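Local coordinates for N-acyl-D-glutamate deacylase (Bordetella bronchiseptica, PDB 3GIP), which probably hydrolyses the amide bond of N-acyl-D-glutamate to release D-glutamate, as a zinc-dependent deacylase of the amidohydrolase superfamily, at residues Ala152-Arg155 / Ala160-Ala163; Trp81-Gly86 / Glu461-Pro466; Ile236-Gly241 / Gln273-Ala278. One frame throughout, in Å; residues are numbered along the deposited sequence.

Contact 1 of 3, residues Ala152-Arg155 / Ala160-Ala163; sequences AAMR and APTA
Met154 lays its terminal methyl against Pro161, and this thioether end makes nearly the whole contact. Its CE comes to 3.6 Å from Pro161 CA, lying over the peptide that joins Ala160 to the proline, and is 3.8 Å from Ala160 C. Farther back along the chain the sulfur faces the ring as well, with Met154 SD 4.1 Å from Pro161 CB. No hydrogen bond joins the two segments; the contact is purely van der Waals. The methionine reaches across because its chain runs extended through CG and then bends at the sulfur (chi3 77°), which turns the methyl toward the proline backbone.

Met154 is the first residue beyond the helical turn of Ala152 and Ala153, and its carbonyl O accepts a hydrogen bond from Asn107 ND2. On the far side of the loop, Thr162 is the N-cap of the next helix: its OG1 caps a backbone N of the following turn, and Glu165 OE1 takes Thr162 N in return. The contact thus closes the short connection between helix 146-153 and helix 163-179, near the protein surface, with Met154 and Pro161 also resting on Glu165 and Gln166 in the first turn of the second helix.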
loop_
_atom_site.group_PDB
_atom_site.type_symbol
_atom_site.label_atom_id
_atom_site.label_comp_id
_atom_site.label_asym_id
_atom_site.label_seq_id
_atom_site.Cartn_x
_atom_site.Cartn_y
_atom_site.Cartn_z
ATOM N N ALA A 152 -17.539 11.974 8.471
ATOM C CA ALA A 152 -17.309 12.841 9.620
ATOM C C ALA A 152 -17.966 14.207 9.471
ATOM O O ALA A 152 -18.299 14.855 10.467
ATOM C CB ALA A 152 -15.808 13.013 9.842
ATOM N N ALA A 153 -18.168 14.637 8.230
ATOM C CA ALA A 153 -18.743 15.949 7.968
ATOM C C ALA A 153 -20.206 15.967 7.550
ATOM O O ALA A 153 -20.867 17.001 7.659
ATOM C CB ALA A 153 -17.906 16.668 6.907
ATOM N N MET A 154 -20.724 14.834 7.089
ATOM C CA MET A 154 -22.102 14.797 6.613
ATOM C C MET A 154 -23.105 13.960 7.399
ATOM O O MET A 154 -22.949 12.747 7.551
ATOM C CB MET A 154 -22.111 14.356 5.150
ATOM C CG MET A 154 -21.346 15.300 4.239
ATOM S SD MET A 154 -21.176 14.684 2.558
ATOM C CE MET A 154 -22.801 15.015 1.913
ATOM N N ARG A 155 -24.144 14.633 7.884
ATOM C CA ARG A 155 -25.222 14.003 8.637
ATOM C C ARG A 155 -25.840 12.913 7.760
ATOM O O ARG A 155 -26.295 11.877 8.253
ATOM C CB ARG A 155 -26.263 15.066 9.006
ATOM C CG ARG A 155 -27.559 14.541 9.587
ATOM C CD ARG A 155 -28.458 15.707 9.982
ATOM N NE ARG A 155 -29.804 15.275 10.335
ATOM C CZ ARG A 155 -30.664 14.742 9.474
ATOM N NH1 ARG A 155 -30.316 14.575 8.205
ATOM N NH2 ARG A 155 -31.873 14.380 9.881
ATOM N N ALA A 160 -25.583 15.121 -1.608
ATOM C CA ALA A 160 -24.606 16.029 -2.189
ATOM C C ALA A 160 -24.248 16.955 -1.035
ATOM O O ALA A 160 -25.116 17.352 -0.259
ATOM C CB ALA A 160 -25.226 16.815 -3.334
ATOM N N PRO A 161 -22.965 17.307 -0.898
ATOM C CA PRO A 161 -22.565 18.188 0.200
ATOM C C PRO A 161 -23.028 19.629 0.043
ATOM O O PRO A 161 -23.094 20.156 -1.069
ATOM C CB PRO A 161 -21.047 18.074 0.185
ATOM C CG PRO A 161 -20.757 17.950 -1.280
ATOM C CD PRO A 161 -21.810 16.963 -1.748
ATOM N N THR A 162 -23.366 20.258 1.163
ATOM C CA THR A 162 -23.766 21.655 1.134
ATOM C C THR A 162 -22.443 22.402 1.066
ATOM O O THR A 162 -21.383 21.801 1.247
ATOM C CB THR A 162 -24.504 22.069 2.419
ATOM O OG1 THR A 162 -23.645 21.874 3.549
ATOM C CG2 THR A 162 -25.767 21.245 2.597
ATOM N N ALA A 163 -22.489 23.700 0.803
ATOM C CA ALA A 163 -21.259 24.474 0.726
ATOM C C ALA A 163 -20.493 24.365 2.039
ATOM O O ALA A 163 -19.268 24.256 2.044
ATOM C CB ALA A 163 -21.576 25.930 0.421
#

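Contact 2 of 3, residues Trp81-Gly86 / Glu461-Pro466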
loop_
_atom_site.group_PDB
_atom_site.type_symbol
_atom_site.label_atom_id
_atom_site.label_comp_id
_atom_site.label_asym_id
_atom_site.label_seq_id
_atom_site.Cartn_x
_atom_site.Cartn_y
_atom_site.Cartn_z
ATOM N N TRP A 81 4.052 -9.547 8.705
ATOM C CA TRP A 81 3.706 -9.726 7.299
ATOM C C TRP A 81 4.431 -8.702 6.434
ATOM O O TRP A 81 4.586 -8.901 5.230
ATOM C CB TRP A 81 2.186 -9.635 7.091
ATOM C CG TRP A 81 1.524 -8.368 7.576
ATOM C CD1 TRP A 81 1.186 -7.278 6.826
ATOM C CD2 TRP A 81 1.092 -8.086 8.912
ATOM N NE1 TRP A 81 0.565 -6.334 7.613
ATOM C CE2 TRP A 81 0.498 -6.806 8.898
ATOM C CE3 TRP A 81 1.153 -8.792 10.121
ATOM C CZ2 TRP A 81 -0.035 -6.214 10.049
ATOM C CZ3 TRP A 81 0.621 -8.201 11.268
ATOM C CH2 TRP A 81 0.037 -6.926 11.218
ATOM N N LYS A 82 4.886 -7.615 7.055
ATOM C CA LYS A 82 5.618 -6.567 6.344
ATOM C C LYS A 82 7.120 -6.824 6.405
ATOM O O LYS A 82 7.795 -6.894 5.380
ATOM C CB LYS A 82 5.359 -5.191 6.967
ATOM C CG LYS A 82 3.918 -4.722 6.971
ATOM C CD LYS A 82 3.374 -4.484 5.575
ATOM C CE LYS A 82 2.088 -3.679 5.670
ATOM N NZ LYS A 82 1.332 -3.591 4.395
ATOM N N THR A 83 7.643 -6.962 7.617
ATOM C CA THR A 83 9.072 -7.166 7.790
ATOM C C THR A 83 9.617 -8.413 7.105
ATOM O O THR A 83 10.725 -8.390 6.562
ATOM C CB THR A 83 9.448 -7.217 9.287
ATOM O OG1 THR A 83 8.860 -8.372 9.889
ATOM C CG2 THR A 83 8.946 -5.970 10.004
ATOM N N SER A 84 8.842 -9.494 7.117
ATOM C CA SER A 84 9.279 -10.745 6.507
ATOM C C SER A 84 9.422 -10.677 4.990
ATOM O O SER A 84 9.998 -11.581 4.385
ATOM C CB SER A 84 8.341 -11.891 6.895
ATOM O OG SER A 84 7.052 -11.722 6.336
ATOM N N GLN A 85 8.892 -9.624 4.372
ATOM C CA GLN A 85 9.043 -9.470 2.930
ATOM C C GLN A 85 9.892 -8.243 2.591
ATOM O O GLN A 85 9.897 -7.764 1.453
ATOM C CB GLN A 85 7.681 -9.421 2.218
ATOM C CG GLN A 85 6.739 -8.307 2.620
ATOM C CD GLN A 85 5.465 -8.318 1.790
ATOM O OE1 GLN A 85 5.507 -8.177 0.565
ATOM N NE2 GLN A 85 4.326 -8.490 2.452
ATOM N N GLY A 86 10.610 -7.746 3.600
ATOM C CA GLY A 86 11.511 -6.618 3.419
ATOM C C GLY A 86 10.986 -5.197 3.495
ATOM O O GLY A 86 11.718 -4.265 3.170
ATOM N N GLU A 461 17.415 -3.590 14.127
ATOM C CA GLU A 461 16.939 -4.840 13.547
ATOM C C GLU A 461 15.491 -5.140 13.914
ATOM O O GLU A 461 15.106 -5.049 15.082
ATOM C CB GLU A 461 17.805 -6.015 14.008
ATOM C CG GLU A 461 17.301 -7.368 13.496
ATOM C CD GLU A 461 18.058 -8.555 14.067
ATOM O OE1 GLU A 461 19.083 -8.347 14.752
ATOM O OE2 GLU A 461 17.627 -9.703 13.822
ATOM N N VAL A 462 14.685 -5.485 12.912
ATOM C CA VAL A 462 13.293 -5.853 13.151
ATOM C C VAL A 462 13.070 -7.259 12.610
ATOM O O VAL A 462 12.090 -7.918 12.950
ATOM C CB VAL A 462 12.293 -4.886 12.479
ATOM C CG1 VAL A 462 12.389 -3.512 13.128
ATOM C CG2 VAL A 462 12.560 -4.797 10.982
ATOM N N PHE A 463 13.993 -7.707 11.764
ATOM C CA PHE A 463 13.935 -9.043 11.178
ATOM C C PHE A 463 15.369 -9.533 10.997
ATOM O O PHE A 463 16.237 -8.772 10.566
ATOM C CB PHE A 463 13.238 -9.003 9.815
ATOM C CG PHE A 463 13.068 -10.355 9.185
ATOM C CD1 PHE A 463 11.910 -11.095 9.395
ATOM C CD2 PHE A 463 14.084 -10.906 8.412
ATOM C CE1 PHE A 463 11.767 -12.368 8.842
ATOM C CE2 PHE A 463 13.953 -12.178 7.856
ATOM C CZ PHE A 463 12.792 -12.909 8.072
ATOM N N PRO A 464 15.636 -10.818 11.290
ATOM C CA PRO A 464 14.712 -11.858 11.757
ATOM C C PRO A 464 14.252 -11.734 13.207
ATOM O O PRO A 464 13.205 -12.264 13.577
ATOM C CB PRO A 464 15.499 -13.143 11.514
ATOM C CG PRO A 464 16.900 -12.715 11.787
ATOM C CD PRO A 464 16.982 -11.381 11.070
ATOM N N GLN A 465 15.032 -11.038 14.026
ATOM C CA GLN A 465 14.681 -10.871 15.430
ATOM C C GLN A 465 14.137 -9.478 15.731
ATOM O O GLN A 465 14.877 -8.496 15.711
ATOM C CB GLN A 465 15.902 -11.139 16.314
ATOM C CG GLN A 465 15.638 -10.925 17.794
ATOM C CD GLN A 465 14.527 -11.816 18.319
ATOM O OE1 GLN A 465 13.627 -11.355 19.022
ATOM N NE2 GLN A 465 14.589 -13.100 17.983
ATOM N N PRO A 466 12.828 -9.375 16.010
ATOM C CA PRO A 466 12.250 -8.065 16.312
ATOM C C PRO A 466 12.691 -7.580 17.690
ATOM O O PRO A 466 13.092 -8.378 18.537
ATOM C CB PRO A 466 10.747 -8.322 16.227
ATOM C CG PRO A 466 10.624 -9.755 16.635
ATOM C CD PRO A 466 11.781 -10.407 15.916
HETATM O O HOH W 1 9.812 -8.933 12.329
#
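Thr83 and Ser84, where helix 80-83 gives way to a turn, pack against Val462 and Phe463 at the end of strand 460-463. The close part is mostly apolar, though the ring also rests near the Thr83 carbonyl. Thr83 CG2 meets Val462 CG2 at 3.9 Å, while the Phe463 ring comes up obliquely, with CE1 3.8 Å from Ser84 CA and CG 4.0 Å from Thr83 O. Phe463 CG stands anti to its backbone N (chi1 -177°), which carries the ring toward the turn, and Pro464 CB lies over one face of that ring, toward the rim. Val462 and Phe463 can both be directed at this region because they form a classic beta bulge opposite Val455, which breaks the usual alternation of a strand. The hairpin of strands 452-457 and 460-463 thereby packs on the chain just before strand 87-92 of the TIM barrel.

Beside this packing the fit is looser, and a water bridges the two segments. It is hydrogen-bonded to Thr83 OG1 (2.7 Å) and donates to Val462 O at 2.6 Å. Past the bulge the chain turns toward solvent through Pro464, which follows a cis peptide bond, and Gln465.

The turn is itself well tied. Gly86, at positive phi, closes a Schellman motif, with Gly86 N bonded to Thr83 O and Ile87 N to Lys82 O, and Ser84 OG is satisfied by Arg80 O. Gln85 NE2 donates an almost straight bond to Trp81 O (2.8 Å, 172°), with the acceptor in its amide plane. Lys82 NZ forms salt bridges with Asp64 and Asp69. With these groups of 81-86 engaged elsewhere, the segments are joined by nonpolar packing plus one water-mediated link, with no direct hydrogen bond.

Contact 3 of 3, residues Ile236-Gly241 / Gln273-Ala278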
loop_
_atom_site.group_PDB
_atom_site.type_symbol
_atom_site.label_atom_id
_atom_site.label_comp_id
_atom_site.label_asym_id
_atom_site.label_seq_id
_atom_site.Cartn_x
_atom_site.Cartn_y
_atom_site.Cartn_z
ATOM N N ILE A 236 -8.936 15.665 -12.622
ATOM C CA ILE A 236 -8.811 16.368 -11.352
ATOM C C ILE A 236 -7.373 16.845 -11.191
ATOM O O ILE A 236 -7.124 17.962 -10.742
ATOM C CB ILE A 236 -9.176 15.443 -10.171
ATOM C CG1 ILE A 236 -10.664 15.092 -10.235
ATOM C CG2 ILE A 236 -8.831 16.111 -8.848
ATOM C CD1 ILE A 236 -11.085 14.031 -9.250
ATOM N N GLY A 237 -6.423 15.993 -11.566
ATOM C CA GLY A 237 -5.024 16.358 -11.453
ATOM C C GLY A 237 -4.615 17.458 -12.415
ATOM O O GLY A 237 -3.859 18.354 -12.048
ATOM N N ARG A 238 -5.112 17.395 -13.645
ATOM C CA ARG A 238 -4.776 18.399 -14.648
ATOM C C ARG A 238 -5.374 19.758 -14.303
ATOM O O ARG A 238 -4.757 20.798 -14.541
ATOM C CB ARG A 238 -5.265 17.953 -16.029
ATOM C CG ARG A 238 -4.577 16.694 -16.544
ATOM C CD ARG A 238 -5.063 16.297 -17.930
ATOM N NE ARG A 238 -6.516 16.180 -17.983
ATOM C CZ ARG A 238 -7.171 15.102 -18.403
ATOM N NH1 ARG A 238 -6.509 14.026 -18.814
ATOM N NH2 ARG A 238 -8.497 15.103 -18.413
ATOM N N GLY A 239 -6.573 19.745 -13.732
ATOM C CA GLY A 239 -7.225 20.992 -13.379
ATOM C C GLY A 239 -6.684 21.657 -12.128
ATOM O O GLY A 239 -6.634 22.884 -12.052
ATOM N N THR A 240 -6.267 20.858 -11.149
ATOM C CA THR A 240 -5.756 21.400 -9.891
ATOM C C THR A 240 -4.243 21.346 -9.740
ATOM O O THR A 240 -3.675 22.047 -8.900
ATOM C CB THR A 240 -6.354 20.654 -8.685
ATOM O OG1 THR A 240 -5.895 19.296 -8.694
ATOM C CG2 THR A 240 -7.871 20.669 -8.748
ATOM N N GLY A 241 -3.590 20.512 -10.542
ATOM C CA GLY A 241 -2.146 20.378 -10.450
ATOM C C GLY A 241 -1.741 19.470 -9.299
ATOM O O GLY A 241 -0.562 19.360 -8.960
ATOM N N GLN A 273 2.401 16.599 -19.638
ATOM C CA GLN A 273 1.895 17.955 -19.446
ATOM C C GLN A 273 2.355 18.589 -18.136
ATOM O O GLN A 273 2.038 19.746 -17.861
ATOM C CB GLN A 273 0.365 17.955 -19.496
ATOM C CG GLN A 273 -0.221 17.513 -20.826
ATOM C CD GLN A 273 -1.734 17.369 -20.776
ATOM O OE1 GLN A 273 -2.267 16.535 -20.040
ATOM N NE2 GLN A 273 -2.432 18.186 -21.556
ATOM N N GLY A 274 3.086 17.833 -17.322
ATOM C CA GLY A 274 3.575 18.376 -16.068
ATOM C C GLY A 274 2.878 17.909 -14.804
ATOM O O GLY A 274 3.304 18.253 -13.702
ATOM N N VAL A 275 1.802 17.141 -14.946
ATOM C CA VAL A 275 1.087 16.642 -13.776
ATOM C C VAL A 275 1.885 15.474 -13.220
ATOM O O VAL A 275 2.322 14.610 -13.978
ATOM C CB VAL A 275 -0.325 16.135 -14.144
ATOM C CG1 VAL A 275 -1.050 15.665 -12.887
ATOM C CG2 VAL A 275 -1.110 17.232 -14.837
ATOM N N GLU A 276 2.101 15.451 -11.909
ATOM C CA GLU A 276 2.840 14.346 -11.315
ATOM C C GLU A 276 1.877 13.190 -11.132
ATOM O O GLU A 276 0.985 13.244 -10.288
ATOM C CB GLU A 276 3.441 14.734 -9.960
ATOM C CG GLU A 276 4.607 15.704 -10.054
ATOM C CD GLU A 276 5.400 15.791 -8.761
ATOM O OE1 GLU A 276 6.359 16.587 -8.705
ATOM O OE2 GLU A 276 5.069 15.061 -7.801
ATOM N N VAL A 277 2.043 12.148 -11.938
ATOM C CA VAL A 277 1.173 10.991 -11.837
ATOM C C VAL A 277 1.986 9.714 -11.715
ATOM O O VAL A 277 2.973 9.517 -12.427
ATOM C CB VAL A 277 0.234 10.876 -13.066
ATOM C CG1 VAL A 277 1.047 10.696 -14.332
ATOM C CG2 VAL A 277 -0.734 9.715 -12.876
ATOM N N ALA A 278 1.581 8.862 -10.785
ATOM C CA ALA A 278 2.245 7.584 -10.578
ATOM C C ALA A 278 1.163 6.542 -10.339
ATOM O O ALA A 278 -0.026 6.857 -10.350
ATOM C CB ALA A 278 3.194 7.660 -9.383
HETATM O O HOH W 2 1.531 17.458 -9.872
#
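Val275 fits its two methyls against the last turn of helix 226-240, and it has more surface buried here than any other residue of the two segments. Its CG2 lies 3.9 Å from both Arg238 CA and Arg238 CG, while CG1 sits 4.0 Å from Gly237 O. CG1 is anti to the backbone N (chi1 -178°), which spreads the two branches over neighbouring helix residues. Gly237, with no side chain, lets CG1 lie close to the helix backbone.

Arg238 lays its aliphatic stem against the valine and then bends at chi3. Its CD passes 3.5 Å from Gln273 OE1, which approaches along an extended side chain, and the guanidinium and amide planes are turned 63° apart. The charged end goes elsewhere, to a salt bridge with Glu231. Gln273 itself stands just before Gly274, whose positive phi closes the Schellman motif that ends helix 260-272.

At the far end a water joins the backbones, donating to Gly241 O at 3.0 Å and accepting from Glu276 N at 2.9 Å. Between this helix, one of those surrounding the amidohydrolase TIM barrel, and the chain entering barrel strand 277-281, carbon supplies most of the direct contact, including against two oxygens not hydrogen-bonded across it; the arginine contributes methylenes while its charge is paired within its own helix, and the one polar link runs through a water.

Contact 2 is the buried one of the three, whereas contacts 1 and 3 are only partly buried and lie nearer the periphery. Contact 1 is local, joining successive helices across a short loop; contact 3 joins a helix end to the approach of a barrel strand some thirty residues on, and contact 2 unites parts of the chain 375 residues apart. No helix or strand serves two of the contacts. Contacts 2 and 3 lie on opposite sides of the chain's centre, about 36 Å apart between centres. None has a direct hydrogen bond between its segments: contact 1 rests on a methionine methyl, contact 2 on valine and phenylalanine packing, contact 3 on a valine against an arginine stem, the last two each with a bridging water.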